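Local coordinates for ribonuclease H (Uncultured organism, PDB 4IBN), which probably cleaves RNA in RNA-DNA hybrids endonucleolytically to leave 5'-phosphomonoesters, with magnesium as cofactor and an atypical DEDN active-site motif, at residues L72-E77 / V91-D96; G103-V108 / V141-V146; H109-R114 / A122-A127; L128-V133 / P212-G217. All coordinates share one frame; numbering follows the deposited sequence.

Contact 1: L72-E77 / V91-D96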
loop_
_atom_site.group_PDB
_atom_site.type_symbol
_atom_site.label_atom_id
_atom_site.label_comp_id
_atom_site.label_asym_id
_atom_site.label_seq_id
_atom_site.Cartn_x
_atom_site.Cartn_y
_atom_site.Cartn_z
ATOM N N LEU A 72 -3.366 6.127 2.596
ATOM C CA LEU A 72 -4.086 5.220 3.478
ATOM C C LEU A 72 -4.961 4.218 2.714
ATOM O O LEU A 72 -5.017 3.086 3.051
ATOM C CB LEU A 72 -4.831 5.965 4.587
ATOM C CG LEU A 72 -3.980 6.498 5.705
ATOM C CD1 LEU A 72 -4.681 7.603 6.453
ATOM C CD2 LEU A 72 -3.616 5.387 6.590
ATOM N N ARG A 73 -5.608 4.664 1.658
ATOM C CA ARG A 73 -6.387 3.762 0.840
ATOM C C ARG A 73 -5.540 2.694 0.180
ATOM O O ARG A 73 -6.003 1.611 -0.034
ATOM C CB ARG A 73 -7.244 4.500 -0.172
ATOM C CG ARG A 73 -8.092 5.512 0.508
ATOM C CD ARG A 73 -9.483 5.657 -0.000
ATOM N NE ARG A 73 -10.099 4.421 -0.419
ATOM C CZ ARG A 73 -11.006 4.393 -1.363
ATOM N NH1 ARG A 73 -11.369 5.520 -1.909
ATOM N NH2 ARG A 73 -11.572 3.276 -1.758
ATOM N N SER A 74 -4.299 3.030 -0.139
ATOM C CA SER A 74 -3.433 2.048 -0.736
ATOM C C SER A 74 -3.238 0.899 0.224
ATOM O O SER A 74 -3.196 -0.219 -0.164
ATOM C CB SER A 74 -2.099 2.653 -1.208
ATOM O OG SER A 74 -1.142 2.830 -0.208
ATOM N N VAL A 75 -3.088 1.213 1.483
ATOM C CA VAL A 75 -2.997 0.151 2.465
ATOM C C VAL A 75 -4.296 -0.619 2.608
ATOM O O VAL A 75 -4.323 -1.802 2.565
ATOM C CB VAL A 75 -2.681 0.710 3.836
ATOM C CG1 VAL A 75 -2.652 -0.406 4.889
ATOM C CG2 VAL A 75 -1.395 1.382 3.818
ATOM N N ILE A 76 -5.382 0.096 2.783
ATOM C CA ILE A 76 -6.624 -0.573 2.994
ATOM C C ILE A 76 -7.016 -1.453 1.850
ATOM O O ILE A 76 -7.385 -2.559 2.026
ATOM C CB ILE A 76 -7.732 0.436 3.185
ATOM C CG1 ILE A 76 -7.503 1.247 4.426
ATOM C CG2 ILE A 76 -9.065 -0.218 3.245
ATOM C CD1 ILE A 76 -8.335 2.524 4.487
ATOM N N GLU A 77 -6.921 -0.934 0.656
ATOM C CA GLU A 77 -7.277 -1.726 -0.484
ATOM C C GLU A 77 -6.397 -2.949 -0.644
ATOM O O GLU A 77 -6.861 -3.977 -1.045
ATOM C CB GLU A 77 -7.302 -0.918 -1.769
ATOM C CG GLU A 77 -8.331 0.113 -1.779
ATOM C CD GLU A 77 -9.735 -0.414 -1.619
ATOM O OE1 GLU A 77 -10.049 -1.411 -2.197
ATOM O OE2 GLU A 77 -10.529 0.209 -0.927
ATOM N N VAL A 91 3.509 -10.151 4.580
ATOM C CA VAL A 91 3.591 -9.138 3.564
ATOM C C VAL A 91 4.789 -8.259 3.787
ATOM O O VAL A 91 4.978 -7.774 4.816
ATOM C CB VAL A 91 2.334 -8.245 3.573
ATOM C CG1 VAL A 91 2.391 -7.200 2.516
ATOM C CG2 VAL A 91 1.091 -9.093 3.460
ATOM N N VAL A 92 5.543 -8.020 2.740
ATOM C CA VAL A 92 6.506 -6.965 2.762
ATOM C C VAL A 92 5.869 -5.827 2.002
ATOM O O VAL A 92 5.605 -5.995 0.865
ATOM C CB VAL A 92 7.786 -7.370 2.039
ATOM C CG1 VAL A 92 8.753 -6.241 2.057
ATOM C CG2 VAL A 92 8.387 -8.554 2.687
ATOM N N PHE A 93 5.616 -4.702 2.668
ATOM C CA PHE A 93 4.901 -3.596 2.063
ATOM C C PHE A 93 5.855 -2.449 1.893
ATOM O O PHE A 93 6.324 -1.936 2.819
ATOM C CB PHE A 93 3.710 -3.189 2.960
ATOM C CG PHE A 93 2.727 -2.210 2.340
ATOM C CD1 PHE A 93 1.509 -2.615 1.905
ATOM C CD2 PHE A 93 2.987 -0.879 2.314
ATOM C CE1 PHE A 93 0.633 -1.758 1.405
ATOM C CE2 PHE A 93 2.106 -0.031 1.817
ATOM C CZ PHE A 93 0.931 -0.471 1.355
ATOM N N THR A 94 6.118 -2.115 0.642
ATOM C CA THR A 94 7.020 -1.055 0.311
ATOM C C THR A 94 6.313 0.121 -0.344
ATOM O O THR A 94 5.645 -0.032 -1.268
ATOM C CB THR A 94 8.144 -1.549 -0.661
ATOM O OG1 THR A 94 8.833 -2.643 -0.084
ATOM C CG2 THR A 94 9.102 -0.456 -0.933
ATOM N N THR A 95 6.528 1.298 0.205
ATOM C CA THR A 95 5.862 2.483 -0.264
ATOM C C THR A 95 6.765 3.677 -0.219
ATOM O O THR A 95 7.686 3.669 0.490
ATOM C CB THR A 95 4.639 2.778 0.567
ATOM O OG1 THR A 95 4.041 3.975 0.113
ATOM C CG2 THR A 95 4.985 2.887 1.986
ATOM N N ASP A 96 6.462 4.673 -1.040
ATOM C CA ASP A 96 7.095 5.981 -0.987
ATOM C C ASP A 96 6.588 6.858 0.151
ATOM O O ASP A 96 7.121 7.878 0.405
ATOM C CB ASP A 96 6.920 6.749 -2.301
ATOM C CG ASP A 96 5.487 7.151 -2.558
ATOM O OD1 ASP A 96 4.576 6.434 -2.193
ATOM O OD2 ASP A 96 5.251 8.170 -3.170
HETATM O O HOH W 1 1.463 4.104 -0.604
#
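V75 and S74 of helix 67-82 meet the F93 ring in a buried helix-on-sheet contact at the heart of the RNase H fold, its centre about 1 Å from the centre of the chain. Strand 90-95 lies between the parallel strands 16-25 and 140-145 of the mixed sheet, and the helix packs on one face of that sheet. F93 turns CG anti to its backbone N (chi1 -170°), which sends the ring out from the strand to the helix. Only the far end of the ring arrives: CZ stands 3.9 Å from CG2 of V75, the valine branch that lies beside its own backbone N. The two side chains cross at about a right angle, with the methyl meeting the ring obliquely. S74 approaches differently, its OG near the ring plane at the edge, 4.2 Å from F93 CZ. I100 of helix 98-113 also packs on V75, and A21 of strand 16-25 on both S74 and F93.

Beside this apolar junction runs a polar one. S74 OG bonds to A71 O within its own helix and also accepts from a water, so this buried hydroxyl has two partners. T95 OG1 is bonded by S97 N just past the strand. The next residue, D96, brings its carboxylate close to those of D22 and E23, consistent with a place in the active-site cluster of acids. A single water joins helix to strand here, 2.9 Å from S74 OG and 2.7 Å from T95 OG1.

Contact 2: G103-V108 / V141-V146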
loop_
_atom_site.group_PDB
_atom_site.type_symbol
_atom_site.label_atom_id
_atom_site.label_comp_id
_atom_site.label_asym_id
_atom_site.label_seq_id
_atom_site.Cartn_x
_atom_site.Cartn_y
_atom_site.Cartn_z
ATOM N N GLY A 103 3.699 5.894 10.379
ATOM C CA GLY A 103 2.447 5.711 11.069
ATOM C C GLY A 103 2.216 4.300 11.527
ATOM O O GLY A 103 1.822 4.089 12.613
ATOM N N MET A 104 2.459 3.340 10.660
ATOM C CA MET A 104 2.278 1.952 11.037
ATOM C C MET A 104 3.270 1.421 12.044
ATOM O O MET A 104 3.000 0.492 12.709
ATOM C CB MET A 104 2.228 1.042 9.835
ATOM C CG MET A 104 1.088 1.338 8.975
ATOM S SD MET A 104 -0.447 0.790 9.770
ATOM C CE MET A 104 -1.600 0.864 8.438
ATOM N N THR A 105 4.460 1.965 12.039
ATOM C CA THR A 105 5.470 1.471 12.928
ATOM C C THR A 105 5.564 2.221 14.216
ATOM O O THR A 105 6.099 1.719 15.167
ATOM C CB THR A 105 6.878 1.493 12.306
ATOM O OG1 THR A 105 7.225 2.787 11.866
ATOM C CG2 THR A 105 6.970 0.520 11.165
ATOM N N ARG A 106 5.120 3.464 14.194
ATOM C CA ARG A 106 5.173 4.330 15.353
ATOM C C ARG A 106 3.893 5.030 15.725
ATOM O O ARG A 106 3.403 4.863 16.762
ATOM C CB ARG A 106 6.243 5.389 15.178
ATOM C CG ARG A 106 7.594 4.890 15.097
ATOM C CD ARG A 106 8.603 6.004 14.881
ATOM N NE ARG A 106 9.928 5.460 14.759
ATOM C CZ ARG A 106 10.825 5.508 15.721
ATOM N NH1 ARG A 106 10.555 6.120 16.854
ATOM N NH2 ARG A 106 12.006 4.965 15.528
ATOM N N TRP A 107 3.381 5.861 14.851
ATOM C CA TRP A 107 2.329 6.764 15.246
ATOM C C TRP A 107 1.025 6.102 15.716
ATOM O O TRP A 107 0.424 6.599 16.587
ATOM C CB TRP A 107 2.047 7.780 14.154
ATOM C CG TRP A 107 3.200 8.473 13.568
ATOM C CD1 TRP A 107 4.397 8.684 14.107
ATOM C CD2 TRP A 107 3.230 9.073 12.296
ATOM N NE1 TRP A 107 5.195 9.366 13.243
ATOM C CE2 TRP A 107 4.481 9.617 12.114
ATOM C CE3 TRP A 107 2.308 9.205 11.294
ATOM C CZ2 TRP A 107 4.825 10.309 10.979
ATOM C CZ3 TRP A 107 2.678 9.871 10.126
ATOM C CH2 TRP A 107 3.913 10.411 10.000
ATOM N N VAL A 108 0.624 4.983 15.124
ATOM C CA VAL A 108 -0.631 4.365 15.474
ATOM C C VAL A 108 -0.576 3.966 16.923
ATOM O O VAL A 108 -1.525 3.965 17.601
ATOM C CB VAL A 108 -0.986 3.138 14.642
ATOM C CG1 VAL A 108 -1.450 3.542 13.316
ATOM C CG2 VAL A 108 0.140 2.237 14.552
ATOM N N VAL A 141 3.318 -7.888 8.783
ATOM C CA VAL A 141 3.794 -6.924 7.825
ATOM C C VAL A 141 5.140 -6.337 8.177
ATOM O O VAL A 141 5.370 -5.992 9.276
ATOM C CB VAL A 141 2.792 -5.800 7.625
ATOM C CG1 VAL A 141 3.180 -4.944 6.423
ATOM C CG2 VAL A 141 1.409 -6.338 7.427
ATOM N N GLU A 142 6.015 -6.290 7.187
ATOM C CA GLU A 142 7.245 -5.566 7.304
ATOM C C GLU A 142 7.051 -4.337 6.469
ATOM O O GLU A 142 6.825 -4.440 5.328
ATOM C CB GLU A 142 8.437 -6.369 6.782
ATOM C CG GLU A 142 9.697 -5.559 6.699
ATOM C CD GLU A 142 10.932 -6.308 6.275
ATOM O OE1 GLU A 142 10.906 -7.507 6.145
ATOM O OE2 GLU A 142 11.939 -5.646 6.101
ATOM N N TRP A 143 7.134 -3.191 7.099
ATOM C CA TRP A 143 6.896 -1.934 6.430
ATOM C C TRP A 143 8.211 -1.341 5.931
ATOM O O TRP A 143 9.106 -1.220 6.702
ATOM C CB TRP A 143 6.191 -0.951 7.401
ATOM C CG TRP A 143 4.891 -1.458 7.967
ATOM C CD1 TRP A 143 4.692 -2.009 9.159
ATOM C CD2 TRP A 143 3.624 -1.431 7.332
ATOM N NE1 TRP A 143 3.393 -2.368 9.321
ATOM C CE2 TRP A 143 2.715 -2.010 8.197
ATOM C CE3 TRP A 143 3.176 -0.973 6.120
ATOM C CZ2 TRP A 143 1.396 -2.162 7.867
ATOM C CZ3 TRP A 143 1.882 -1.100 5.811
ATOM C CH2 TRP A 143 1.001 -1.695 6.658
ATOM N N ARG A 144 8.314 -1.004 4.651
ATOM C CA ARG A 144 9.544 -0.492 4.077
ATOM C C ARG A 144 9.294 0.782 3.299
ATOM O O ARG A 144 8.335 0.844 2.637
ATOM C CB ARG A 144 10.129 -1.495 3.085
ATOM C CG ARG A 144 10.613 -2.787 3.692
ATOM C CD ARG A 144 11.466 -3.552 2.748
ATOM N NE ARG A 144 11.864 -4.854 3.232
ATOM C CZ ARG A 144 12.324 -5.814 2.460
ATOM N NH1 ARG A 144 12.451 -5.621 1.183
ATOM N NH2 ARG A 144 12.636 -6.970 2.964
ATOM N N TRP A 145 10.195 1.762 3.416
ATOM C CA TRP A 145 10.134 3.005 2.663
ATOM C C TRP A 145 11.205 3.034 1.576
ATOM O O TRP A 145 12.289 2.583 1.772
ATOM C CB TRP A 145 10.358 4.203 3.591
ATOM C CG TRP A 145 10.404 5.498 2.916
ATOM C CD1 TRP A 145 9.393 6.114 2.371
ATOM C CD2 TRP A 145 11.524 6.328 2.728
ATOM N NE1 TRP A 145 9.760 7.274 1.835
ATOM C CE2 TRP A 145 11.088 7.435 2.030
ATOM C CE3 TRP A 145 12.855 6.233 3.053
ATOM C CZ2 TRP A 145 11.925 8.444 1.658
ATOM C CZ3 TRP A 145 13.681 7.242 2.690
ATOM C CH2 TRP A 145 13.211 8.323 1.994
ATOM N N VAL A 146 10.837 3.576 0.428
ATOM C CA VAL A 146 11.785 3.938 -0.606
ATOM C C VAL A 146 11.438 5.301 -1.133
ATOM O O VAL A 146 10.331 5.689 -1.068
ATOM C CB VAL A 146 11.727 2.974 -1.812
ATOM C CG1 VAL A 146 12.308 1.620 -1.445
ATOM C CG2 VAL A 146 10.365 2.856 -2.314
#
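M104 holds CG beside its backbone N (chi1 -63°), and a bend at chi2 (-72°) turns SD over the indole of W143, beyond a CB that already sits over its face. The contact belongs to a beta-alpha-beta crossover of the RNase H fold: helices 98-113 and 126-136 connect the parallel neighbours 90-95 and 140-145, and here the first helix packs on the second, outermost strand. M104 CB makes a CH-pi contact, 3.6 Å from the centroid of the five-membered ring and 16° off its normal. Farther along, M104 SD lies obliquely to the six-membered ring, 4.6 Å from its centroid, a Met-aromatic contact. The methyl group CE reaches the far end of the indole, 4.1 Å from W143 CH2.

V141, two residues back on the strand, places CG1 3.4 Å above the opposite face of the W143 ring, so the indole is pinned between a helix residue and a strand residue. F93 of the adjoining strand meets it as well, its ring steeply tilted to the indole. T105 contributes its methyl while its OG1 is bonded to V101 O one turn back. The helix widens here into a pi-type turn, closed by V108 N to G103 O at 2.9 Å. T105 CG2 rests 4.0 Å from W143 CD1.

Contact 3: H109-R114 / A122-A127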
loop_
_atom_site.group_PDB
_atom_site.type_symbol
_atom_site.label_atom_id
_atom_site.label_comp_id
_atom_site.label_asym_id
_atom_site.label_seq_id
_atom_site.Cartn_x
_atom_site.Cartn_y
_atom_site.Cartn_z
ATOM N N HIS A 109 0.595 3.576 17.344
ATOM C CA HIS A 109 0.785 3.230 18.720
ATOM C C HIS A 109 0.585 4.457 19.600
ATOM O O HIS A 109 0.030 4.355 20.621
ATOM C CB HIS A 109 2.158 2.583 18.941
ATOM C CG HIS A 109 2.369 1.317 18.175
ATOM N ND1 HIS A 109 1.666 0.170 18.422
ATOM C CD2 HIS A 109 3.216 1.019 17.174
ATOM C CE1 HIS A 109 2.061 -0.773 17.603
ATOM N NE2 HIS A 109 2.993 -0.279 16.823
ATOM N N ASP A 110 1.090 5.598 19.197
ATOM C CA ASP A 110 0.869 6.815 19.950
ATOM C C ASP A 110 -0.595 7.192 19.973
ATOM O O ASP A 110 -1.105 7.577 20.972
ATOM C CB ASP A 110 1.636 7.984 19.351
ATOM C CG ASP A 110 3.138 7.835 19.464
ATOM O OD1 ASP A 110 3.599 7.164 20.378
ATOM O OD2 ASP A 110 3.853 8.391 18.621
ATOM N N TRP A 111 -1.261 7.101 18.842
ATOM C CA TRP A 111 -2.646 7.456 18.776
ATOM C C TRP A 111 -3.507 6.553 19.656
ATOM O O TRP A 111 -4.379 7.004 20.315
ATOM C CB TRP A 111 -3.139 7.425 17.322
ATOM C CG TRP A 111 -2.549 8.486 16.516
ATOM C CD1 TRP A 111 -2.252 9.694 16.929
ATOM C CD2 TRP A 111 -2.207 8.445 15.121
ATOM N NE1 TRP A 111 -1.716 10.435 15.909
ATOM C CE2 TRP A 111 -1.679 9.669 14.785
ATOM C CE3 TRP A 111 -2.286 7.485 14.141
ATOM C CZ2 TRP A 111 -1.255 9.964 13.485
ATOM C CZ3 TRP A 111 -1.832 7.764 12.909
ATOM C CH2 TRP A 111 -1.348 8.981 12.576
ATOM N N ALA A 112 -3.248 5.269 19.626
ATOM C CA ALA A 112 -3.981 4.336 20.442
ATOM C C ALA A 112 -3.768 4.626 21.913
ATOM O O ALA A 112 -4.641 4.534 22.704
ATOM C CB ALA A 112 -3.594 2.938 20.138
ATOM N N GLN A 113 -2.564 4.998 22.230
ATOM C CA GLN A 113 -2.205 5.280 23.586
ATOM C C GLN A 113 -3.059 6.436 24.092
ATOM O O GLN A 113 -3.455 6.467 25.211
ATOM C CB GLN A 113 -0.733 5.604 23.674
ATOM C CG GLN A 113 -0.197 5.590 25.025
ATOM C CD GLN A 113 1.276 5.841 25.020
ATOM O OE1 GLN A 113 1.737 6.717 24.359
ATOM N NE2 GLN A 113 2.012 5.056 25.765
ATOM N N ARG A 114 -3.372 7.372 23.226
ATOM C CA ARG A 114 -4.101 8.545 23.605
ATOM C C ARG A 114 -5.592 8.397 23.378
ATOM O O ARG A 114 -6.292 9.353 23.323
ATOM C CB ARG A 114 -3.521 9.794 22.957
ATOM C CG ARG A 114 -4.217 10.254 21.719
ATOM C CD ARG A 114 -4.064 11.744 21.399
ATOM N NE ARG A 114 -3.910 11.922 19.988
ATOM C CZ ARG A 114 -4.392 12.921 19.278
ATOM N NH1 ARG A 114 -5.124 13.884 19.853
ATOM N NH2 ARG A 114 -4.184 12.937 17.984
ATOM N N ALA A 122 -6.561 19.858 14.057
ATOM C CA ALA A 122 -5.815 18.924 13.270
ATOM C C ALA A 122 -6.654 18.215 12.255
ATOM O O ALA A 122 -7.840 18.087 12.426
ATOM C CB ALA A 122 -5.139 17.931 14.186
ATOM N N ILE A 123 -6.036 17.753 11.190
ATOM C CA ILE A 123 -6.694 16.847 10.275
ATOM C C ILE A 123 -5.841 15.625 10.117
ATOM O O ILE A 123 -4.981 15.583 9.309
ATOM C CB ILE A 123 -6.906 17.488 8.934
ATOM C CG1 ILE A 123 -7.978 18.554 9.043
ATOM C CG2 ILE A 123 -7.371 16.484 7.970
ATOM C CD1 ILE A 123 -8.383 19.142 7.728
ATOM N N GLU A 124 -6.059 14.649 10.958
ATOM C CA GLU A 124 -5.174 13.524 11.044
ATOM C C GLU A 124 -5.658 12.256 10.295
ATOM O O GLU A 124 -5.040 11.272 10.382
ATOM C CB GLU A 124 -4.969 13.182 12.509
ATOM C CG GLU A 124 -4.324 14.241 13.310
ATOM C CD GLU A 124 -4.601 14.148 14.832
ATOM O OE1 GLU A 124 -5.707 14.452 15.295
ATOM O OE2 GLU A 124 -3.658 13.827 15.550
ATOM N N ASN A 125 -6.786 12.310 9.635
ATOM C CA ASN A 125 -7.339 11.144 8.975
ATOM C C ASN A 125 -7.559 9.953 9.933
ATOM O O ASN A 125 -7.429 8.845 9.542
ATOM C CB ASN A 125 -6.431 10.661 7.859
ATOM C CG ASN A 125 -5.985 11.749 6.935
ATOM O OD1 ASN A 125 -4.825 12.036 6.855
ATOM N ND2 ASN A 125 -6.886 12.315 6.231
ATOM N N LEU A 126 -7.952 10.220 11.159
ATOM C CA LEU A 126 -8.024 9.184 12.151
ATOM C C LEU A 126 -8.977 8.050 11.783
ATOM O O LEU A 126 -8.701 6.935 12.105
ATOM C CB LEU A 126 -8.375 9.727 13.541
ATOM C CG LEU A 126 -7.342 10.602 14.229
ATOM C CD1 LEU A 126 -7.784 11.025 15.598
ATOM C CD2 LEU A 126 -5.950 10.048 14.251
ATOM N N ALA A 127 -10.106 8.348 11.171
ATOM C CA ALA A 127 -11.019 7.287 10.805
ATOM C C ALA A 127 -10.404 6.324 9.803
ATOM O O ALA A 127 -10.569 5.155 9.915
ATOM C CB ALA A 127 -12.293 7.836 10.279
#
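The end of helix 98-113 and the turn to helix 126-136, which probably correspond to the basic protrusion of E. coli RNase H1, are braced where W111 and R114 meet L126 and E124. L126 points CD2 at the middle of the pyrrole part of the W111 indole, a CH-pi contact 4.2 Å from the five-membered ring centroid and only 12° off the normal. The last turn of one helix thereby rests on the first residue of the next. W129, one turn further on, also meets the W111 ring.

Toward the surface, E124 keeps CG beside its backbone N and runs extended beyond it (chi2 157°), which carries the carboxylate out to R114. Their salt bridge runs from R114 NH2 to E124 OE2 at 2.6 Å, with the oxygen at the guanidinium edge and the two flat groups tilted 41° apart. Within the loop, K119 N donates a hydrogen bond to OE1, so both carboxylate oxygens are engaged. W111 NE1 is 3.9 Å from E124 OE2.

One acid thus ties a helix end and the connecting loop together, and its negative charge would partly offset the local positive charge of R114, R118 and K119.

Contact 4: L128-V133 / P212-G217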
loop_
_atom_site.group_PDB
_atom_site.type_symbol
_atom_site.label_atom_id
_atom_site.label_comp_id
_atom_site.label_asym_id
_atom_site.label_seq_id
_atom_site.Cartn_x
_atom_site.Cartn_y
_atom_site.Cartn_z
ATOM N N LEU A 128 -9.721 6.867 8.817
ATOM C CA LEU A 128 -9.035 6.052 7.855
ATOM C C LEU A 128 -7.902 5.251 8.452
ATOM O O LEU A 128 -7.701 4.169 8.084
ATOM C CB LEU A 128 -8.536 6.858 6.675
ATOM C CG LEU A 128 -9.331 7.035 5.410
ATOM C CD1 LEU A 128 -8.382 7.553 4.388
ATOM C CD2 LEU A 128 -9.939 5.814 4.907
ATOM N N TRP A 129 -7.176 5.819 9.379
ATOM C CA TRP A 129 -6.124 5.089 10.033
ATOM C C TRP A 129 -6.710 3.886 10.746
ATOM O O TRP A 129 -6.165 2.845 10.710
ATOM C CB TRP A 129 -5.385 5.953 11.038
ATOM C CG TRP A 129 -4.275 6.716 10.456
ATOM C CD1 TRP A 129 -4.218 8.052 10.267
ATOM C CD2 TRP A 129 -3.044 6.201 9.995
ATOM N NE1 TRP A 129 -3.038 8.400 9.731
ATOM C CE2 TRP A 129 -2.293 7.279 9.542
ATOM C CE3 TRP A 129 -2.480 4.940 9.964
ATOM C CZ2 TRP A 129 -1.040 7.125 9.029
ATOM C CZ3 TRP A 129 -1.245 4.805 9.436
ATOM C CH2 TRP A 129 -0.535 5.885 8.987
ATOM N N GLN A 130 -7.848 4.070 11.380
ATOM C CA GLN A 130 -8.492 2.957 12.036
ATOM C C GLN A 130 -8.898 1.853 11.074
ATOM O O GLN A 130 -8.747 0.731 11.370
ATOM C CB GLN A 130 -9.698 3.403 12.883
ATOM C CG GLN A 130 -9.346 4.232 14.061
ATOM C CD GLN A 130 -10.569 4.639 14.889
ATOM O OE1 GLN A 130 -11.635 4.701 14.401
ATOM N NE2 GLN A 130 -10.369 4.903 16.117
ATOM N N GLU A 131 -9.421 2.230 9.930
ATOM C CA GLU A 131 -9.721 1.287 8.893
ATOM C C GLU A 131 -8.468 0.576 8.358
ATOM O O GLU A 131 -8.490 -0.572 8.070
ATOM C CB GLU A 131 -10.451 1.970 7.730
ATOM C CG GLU A 131 -11.795 2.445 8.043
ATOM C CD GLU A 131 -12.612 2.842 6.809
ATOM O OE1 GLU A 131 -12.345 2.344 5.720
ATOM O OE2 GLU A 131 -13.548 3.602 6.978
ATOM N N ALA A 132 -7.401 1.305 8.210
ATOM C CA ALA A 132 -6.198 0.684 7.772
ATOM C C ALA A 132 -5.657 -0.308 8.756
ATOM O O ALA A 132 -5.153 -1.304 8.377
ATOM C CB ALA A 132 -5.181 1.692 7.480
ATOM N N VAL A 133 -5.711 0.034 10.028
ATOM C CA VAL A 133 -5.209 -0.846 11.061
ATOM C C VAL A 133 -6.022 -2.130 11.081
ATOM O O VAL A 133 -5.519 -3.178 11.211
ATOM C CB VAL A 133 -5.235 -0.202 12.434
ATOM C CG1 VAL A 133 -5.066 -1.216 13.510
ATOM C CG2 VAL A 133 -4.218 0.882 12.541
ATOM N N PRO A 212 -2.228 -2.068 17.437
ATOM C CA PRO A 212 -3.241 -1.962 18.474
ATOM C C PRO A 212 -4.630 -2.306 17.915
ATOM O O PRO A 212 -4.935 -1.894 16.853
ATOM C CB PRO A 212 -3.164 -0.492 18.845
ATOM C CG PRO A 212 -2.749 0.199 17.602
ATOM C CD PRO A 212 -1.825 -0.758 16.920
ATOM N N VAL A 213 -5.440 -3.088 18.628
ATOM C CA VAL A 213 -6.788 -3.433 18.150
ATOM C C VAL A 213 -7.581 -2.224 18.531
ATOM O O VAL A 213 -7.647 -1.903 19.663
ATOM C CB VAL A 213 -7.372 -4.668 18.867
ATOM C CG1 VAL A 213 -8.824 -4.915 18.470
ATOM C CG2 VAL A 213 -6.529 -5.852 18.622
ATOM N N VAL A 214 -8.165 -1.561 17.556
ATOM C CA VAL A 214 -8.781 -0.276 17.737
ATOM C C VAL A 214 -9.966 -0.321 18.702
ATOM O O VAL A 214 -10.751 -1.257 18.710
ATOM C CB VAL A 214 -9.312 0.270 16.398
ATOM C CG1 VAL A 214 -8.275 0.147 15.298
ATOM C CG2 VAL A 214 -10.493 -0.537 16.002
ATOM N N ALA A 215 -10.088 0.734 19.481
ATOM C CA ALA A 215 -11.218 0.939 20.360
ATOM C C ALA A 215 -12.430 1.597 19.632
ATOM O O ALA A 215 -12.712 2.774 19.743
ATOM C CB ALA A 215 -10.779 1.756 21.487
ATOM N N ALA A 216 -13.153 0.793 18.897
ATOM C CA ALA A 216 -14.228 1.285 18.093
ATOM C C ALA A 216 -15.337 1.913 18.913
ATOM O O ALA A 216 -15.668 1.474 19.964
ATOM C CB ALA A 216 -14.768 0.191 17.267
ATOM N N GLY A 217 -15.887 2.982 18.382
ATOM C CA GLY A 217 -17.080 3.596 18.929
ATOM C C GLY A 217 -16.977 4.697 19.953
ATOM O O GLY A 217 -17.958 5.283 20.288
#
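V133, whose backbone N donates to W129 O at 2.9 Å in the regular bonding of helix 126-136, offers its side chain to P212 and V214 of the C-terminal tail. The contact fixes an irregular segment, well past helix 187-192, along one side of a helix of the RNase H fold. V133 carries CG1 anti to its backbone N (chi1 165°), and this branch does most of the touching. V133 CG1 comes 3.4 Å from the carbonyl oxygen P212 O and 3.9 Å from V214 CG1. The two valine side chains lie alongside, antiparallel, rather than end on.

V214 directs CG1 into the angle between two residues one turn apart on the helix. Besides the V133 methyl it approaches the backbone of Q130, with V214 CG1 4.0 Å from Q130 O and 4.3 Å from Q130 CB. V213 and A215, on either side of it in sequence, point their CB atoms away from the helix, so V214 alone of these three turns its side chain to the helix. A215 is the centre of an inverse gamma turn, closed by a weak bond from A216 N to V214 O at 3.2 Å. P212 completes the seam by packing on A112 of helix 98-113, and V108 of that helix and L211 also touch V133.

With no hydrogen bond or salt bridge between them, the two segments are joined by van der Waals contact, methyls against methyls and backbone carbonyls, which depends on fit of shape rather than on directed bonds; V214, V133 and Q130 give most of it, with P212 adding less.

Contacts 1 and 2 lie about 9 Å apart between centres and share the sheet: backbone hydrogen bonds join F93 O to R144 N and F93 N to E142 O, both 2.9 Å. Contacts 3 and 4, also about 9 Å apart, sit farther out on helix 126-136, where W111 CH2 comes 3.4 Å from W129 NE1. W129 also links inward, its CD2 3.5 Å from L72 CD2 of contact 1 and its CH2 3.6 Å from G103 CA of contact 2. Helix 98-113 serves contacts 2 and 3. The probable active-site residue D96 ends segment 91-96 of contact 1, just past the touching residues; contact 3, its centre about 18 Å from that of contact 1, braces the likely counterpart of the basic protrusion.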